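Side-chain contacts in Iron(III) ABC transporter, periplasmic iron-compound-binding protein (Vibrio cholerae, PDB 5GGY), which probably binds iron-loaded hydroxamate siderophores such as Desferal in the periplasm and hands them to an ABC importer for iron uptake: residues A[137-142]-A[263-268]; A[187-192]-A[269-274]. All coordinates share one frame; numbering follows the deposited sequence.

Interaction 1 of 2, residues A[137-142]-A[263-268]; sequences LEAMYA and SLRYSA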
# COMPACT_ATOMS: atom_id res chain seq x y z
N LEU A 137 -5.97 -3.65 -2.07
CA LEU A 137 -4.71 -3.22 -1.48
C LEU A 137 -4.95 -2.54 -0.14
O LEU A 137 -4.21 -2.76 0.82
CB LEU A 137 -3.96 -2.29 -2.43
CG LEU A 137 -3.35 -2.95 -3.66
CD1 LEU A 137 -2.78 -1.91 -4.60
CD2 LEU A 137 -2.28 -3.95 -3.24
N GLU A 138 -5.98 -1.70 -0.08
CA GLU A 138 -6.36 -1.01 1.15
C GLU A 138 -6.74 -2.01 2.23
O GLU A 138 -6.34 -1.88 3.38
CB GLU A 138 -7.51 -0.04 0.89
CG GLU A 138 -7.13 1.21 0.13
CD GLU A 138 -8.34 2.01 -0.32
OE1 GLU A 138 -9.48 1.57 -0.05
OE2 GLU A 138 -8.15 3.08 -0.94
N ALA A 139 -7.53 -3.01 1.84
CA ALA A 139 -7.95 -4.06 2.76
C ALA A 139 -6.75 -4.88 3.22
O ALA A 139 -6.71 -5.37 4.34
CB ALA A 139 -8.99 -4.95 2.11
N MET A 140 -5.78 -5.03 2.33
CA MET A 140 -4.57 -5.78 2.62
C MET A 140 -3.72 -5.10 3.69
O MET A 140 -3.29 -5.73 4.65
CB MET A 140 -3.75 -5.98 1.34
CG MET A 140 -2.61 -6.97 1.49
SD MET A 140 -1.68 -7.24 -0.03
CE MET A 140 -0.82 -5.67 -0.18
N TYR A 141 -3.48 -3.80 3.51
CA TYR A 141 -2.67 -3.03 4.45
C TYR A 141 -3.34 -2.94 5.81
O TYR A 141 -2.67 -2.89 6.85
CB TYR A 141 -2.40 -1.63 3.90
CG TYR A 141 -1.59 -1.64 2.62
CD1 TYR A 141 -0.51 -2.49 2.47
CD2 TYR A 141 -1.93 -0.81 1.56
CE1 TYR A 141 0.23 -2.50 1.30
CE2 TYR A 141 -1.20 -0.82 0.39
CZ TYR A 141 -0.12 -1.66 0.26
OH TYR A 141 0.61 -1.67 -0.91
N ALA A 142 -4.67 -2.93 5.81
CA ALA A 142 -5.44 -2.95 7.05
C ALA A 142 -5.34 -4.32 7.70
O ALA A 142 -5.19 -4.43 8.92
CB ALA A 142 -6.89 -2.58 6.78
N SER A 263 -1.23 -12.48 -2.75
CA SER A 263 -0.50 -13.58 -2.13
C SER A 263 0.22 -13.08 -0.88
O SER A 263 0.54 -13.86 0.02
CB SER A 263 0.50 -14.20 -3.11
OG SER A 263 1.59 -13.32 -3.34
N LEU A 264 0.47 -11.77 -0.84
CA LEU A 264 1.08 -11.14 0.33
C LEU A 264 0.11 -11.17 1.50
O LEU A 264 0.51 -11.40 2.65
CB LEU A 264 1.48 -9.70 0.00
CG LEU A 264 2.37 -9.51 -1.23
CD1 LEU A 264 2.56 -8.03 -1.53
CD2 LEU A 264 3.72 -10.19 -1.03
N ARG A 265 -1.17 -10.93 1.21
CA ARG A 265 -2.21 -10.97 2.22
C ARG A 265 -2.43 -12.39 2.74
O ARG A 265 -2.56 -12.61 3.94
CB ARG A 265 -3.53 -10.42 1.67
CG ARG A 265 -4.68 -10.44 2.67
CD ARG A 265 -6.04 -10.39 1.98
NE ARG A 265 -7.13 -10.64 2.92
CZ ARG A 265 -7.93 -9.70 3.41
NH1 ARG A 265 -7.78 -8.44 3.05
NH2 ARG A 265 -8.89 -10.03 4.27
N TYR A 266 -2.48 -13.34 1.81
CA TYR A 266 -2.68 -14.75 2.15
C TYR A 266 -1.51 -15.28 2.97
O TYR A 266 -1.70 -15.99 3.96
CB TYR A 266 -2.85 -15.59 0.89
CG TYR A 266 -4.01 -15.16 0.02
CD1 TYR A 266 -3.91 -15.16 -1.36
CD2 TYR A 266 -5.22 -14.75 0.59
CE1 TYR A 266 -4.97 -14.77 -2.16
CE2 TYR A 266 -6.28 -14.36 -0.20
CZ TYR A 266 -6.15 -14.37 -1.57
OH TYR A 266 -7.21 -13.98 -2.36
N SER A 267 -0.30 -14.94 2.56
CA SER A 267 0.90 -15.34 3.28
C SER A 267 0.87 -14.80 4.71
O SER A 267 1.16 -15.52 5.66
CB SER A 267 2.16 -14.84 2.57
OG SER A 267 2.28 -15.39 1.26
N ALA A 268 0.51 -13.53 4.84
CA ALA A 268 0.46 -12.87 6.14
C ALA A 268 -0.51 -13.56 7.10
O ALA A 268 -0.20 -13.72 8.28
CB ALA A 268 0.07 -11.41 5.97
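Met140 and Arg265 face each other where helices 130-154 and 262-276 run side by side in the same direction, with segment axes 9.8 Å apart and crossing at 24°. Their side chains slide past one another in opposite directions. Met140 CG touches Arg265 CB at 3.6 Å. Met140 has CG anti to its own nitrogen (chi1 -169°), which carries the thioether out to the facing helix; the chain turns about CG-SD, swinging CE aside. Met140 SD rests 4.0 Å from Leu264 CB as the side chains cross at a slant. Leu264 turns on to Ile117 of helix 112-126 and Tyr184 of helix 181-188. Arg265 reaches back the other way, with its chain extended from CG to NE. Arg265 NH1 is 3.8 Å from Ala139 CB and 3.5 Å from Ala139 O, oblique to the guanidinium plane. Glu269 is a long, weak ionic partner of Arg265 NE. On segment 263-268, Ser267 OG gives a 2.6 Å hydrogen bond to Ser263 O. The backbone N of Ser267 reaches that oxygen from the other face. The contact is therefore mainly apolar: aliphatic stem and thioether do the packing, and the guanidinium of the partly exposed Arg265 extends over Ala139.

Interaction 2 of 2, residues A[187-192]-A[269-274]; sequences EQLGLS and EAITES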
# COMPACT_ATOMS: atom_id res chain seq x y z
N GLU A 187 8.30 -8.43 7.62
CA GLU A 187 8.55 -7.04 7.98
C GLU A 187 7.25 -6.27 8.20
O GLU A 187 7.13 -5.47 9.13
CB GLU A 187 9.38 -6.34 6.90
CG GLU A 187 10.77 -6.93 6.69
CD GLU A 187 11.48 -6.29 5.52
OE1 GLU A 187 10.93 -5.33 4.94
OE2 GLU A 187 12.60 -6.73 5.18
N GLN A 188 6.27 -6.53 7.33
CA GLN A 188 4.97 -5.88 7.41
C GLN A 188 4.18 -6.37 8.63
O GLN A 188 3.22 -5.73 9.05
CB GLN A 188 4.18 -6.13 6.13
CG GLN A 188 3.17 -5.06 5.79
CD GLN A 188 3.80 -3.80 5.24
OE1 GLN A 188 4.28 -2.95 5.99
NE2 GLN A 188 3.80 -3.66 3.92
N LEU A 189 4.59 -7.51 9.17
CA LEU A 189 3.90 -8.10 10.31
C LEU A 189 4.56 -7.71 11.63
O LEU A 189 4.11 -8.11 12.70
CB LEU A 189 3.86 -9.63 10.18
CG LEU A 189 2.50 -10.30 10.35
CD1 LEU A 189 1.46 -9.58 9.52
CD2 LEU A 189 2.60 -11.76 9.94
N GLY A 190 5.62 -6.92 11.54
CA GLY A 190 6.37 -6.51 12.71
C GLY A 190 7.41 -7.53 13.14
O GLY A 190 8.08 -7.36 14.15
N LEU A 191 7.54 -8.60 12.36
CA LEU A 191 8.48 -9.67 12.68
C LEU A 191 9.89 -9.39 12.15
O LEU A 191 10.05 -8.70 11.14
CB LEU A 191 7.97 -11.00 12.11
CG LEU A 191 6.68 -11.55 12.71
CD1 LEU A 191 6.08 -12.61 11.81
CD2 LEU A 191 6.92 -12.11 14.10
N SER A 192 10.89 -9.91 12.85
CA SER A 192 12.28 -9.78 12.41
C SER A 192 12.78 -11.10 11.84
O SER A 192 12.15 -12.14 12.02
CB SER A 192 13.17 -9.31 13.57
OG SER A 192 12.92 -10.06 14.74
N GLU A 269 -1.66 -13.97 6.58
CA GLU A 269 -2.68 -14.63 7.39
C GLU A 269 -2.27 -16.05 7.76
O GLU A 269 -2.49 -16.49 8.89
CB GLU A 269 -4.02 -14.64 6.65
CG GLU A 269 -4.61 -13.25 6.42
CD GLU A 269 -5.97 -13.29 5.75
OE1 GLU A 269 -6.20 -14.19 4.91
OE2 GLU A 269 -6.82 -12.43 6.07
N ALA A 270 -1.69 -16.76 6.80
CA ALA A 270 -1.27 -18.15 7.01
C ALA A 270 -0.09 -18.21 7.96
O ALA A 270 -0.03 -19.07 8.84
CB ALA A 270 -0.94 -18.81 5.69
N ILE A 271 0.86 -17.30 7.78
CA ILE A 271 2.02 -17.20 8.65
C ILE A 271 1.61 -16.83 10.07
O ILE A 271 2.07 -17.44 11.04
CB ILE A 271 3.04 -16.18 8.11
CG1 ILE A 271 3.80 -16.76 6.92
CG2 ILE A 271 4.01 -15.75 9.20
CD1 ILE A 271 4.75 -15.79 6.25
N THR A 272 0.73 -15.84 10.19
CA THR A 272 0.19 -15.44 11.49
C THR A 272 -0.49 -16.61 12.19
O THR A 272 -0.23 -16.88 13.36
CB THR A 272 -0.82 -14.28 11.35
OG1 THR A 272 -0.14 -13.11 10.87
CG2 THR A 272 -1.47 -13.97 12.69
N GLU A 273 -1.34 -17.30 11.44
CA GLU A 273 -2.05 -18.48 11.94
C GLU A 273 -1.10 -19.55 12.48
O GLU A 273 -1.31 -20.07 13.58
CB GLU A 273 -2.93 -19.06 10.84
CG GLU A 273 -3.42 -20.46 11.09
CD GLU A 273 -4.16 -21.03 9.90
OE1 GLU A 273 -4.67 -20.23 9.09
OE2 GLU A 273 -4.22 -22.27 9.77
N SER A 274 -0.06 -19.86 11.73
CA SER A 274 0.92 -20.86 12.15
C SER A 274 1.78 -20.36 13.30
O SER A 274 2.31 -21.14 14.08
CB SER A 274 1.81 -21.28 10.98
OG SER A 274 1.22 -22.33 10.24
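Thr272 OG1 donates a hydrogen bond to Ala268 O, one turn back in helix 262-276, and it is this same hydroxyl oxygen that Leu189 meets. Thr272 chi1 of -65° sets OG1 beside its backbone N, and this rotation points the hydroxyl back along the helix to Ala268 O. Leu189 CD2 comes to 3.2 Å from Thr272 OG1, a close approach for a methyl group. Leu189 CG follows at 3.9 Å from Thr272 OG1, so one branch of the leucine leads. The leucine's chi1 of -129° falls between staggered positions, and at this resolution it should be read with caution. The same Leu189 methyl, CD2, also packs on Ile271 CG2 at 4.3 Å. Leu189 comes just before Gly190, the first residue to leave helical geometry, in a Schellman motif. Gly190 has a phi of 84°, and Gly190 N bonds to Glu187 O at 3.2 Å. The chain then turns toward strand 192-193, where Ser192 pairs with Val162. Around this buried contact, Leu151 of helix 130-154 packs on Leu189 and Leu147 of the same helix on Thr272, while Ile271 lies against Leu221 of strand 219-223.

Interactions 1 and 2 use adjoining stretches of helix 262-276, their touching residues about two turns apart and their centres 11 Å apart. Leu189 CD2 of interaction 2 lies 3.8 Å from Ala268 O of interaction 1. Glu269 ties them further, through a salt bridge to Arg143 and a weak ion pair with Arg265. In this family a long helix spans the two lobes; helix 130-154 is probably that element, and interaction 1 packs helix 262-276 on it. Interaction 2 packs helix 262-276 against Leu189, with Leu147 and Leu151 of helix 130-154 alongside. Glu54 of the second subunit is hydrogen-bonded to Tyr141, and Ser57 of the second subunit to Glu187.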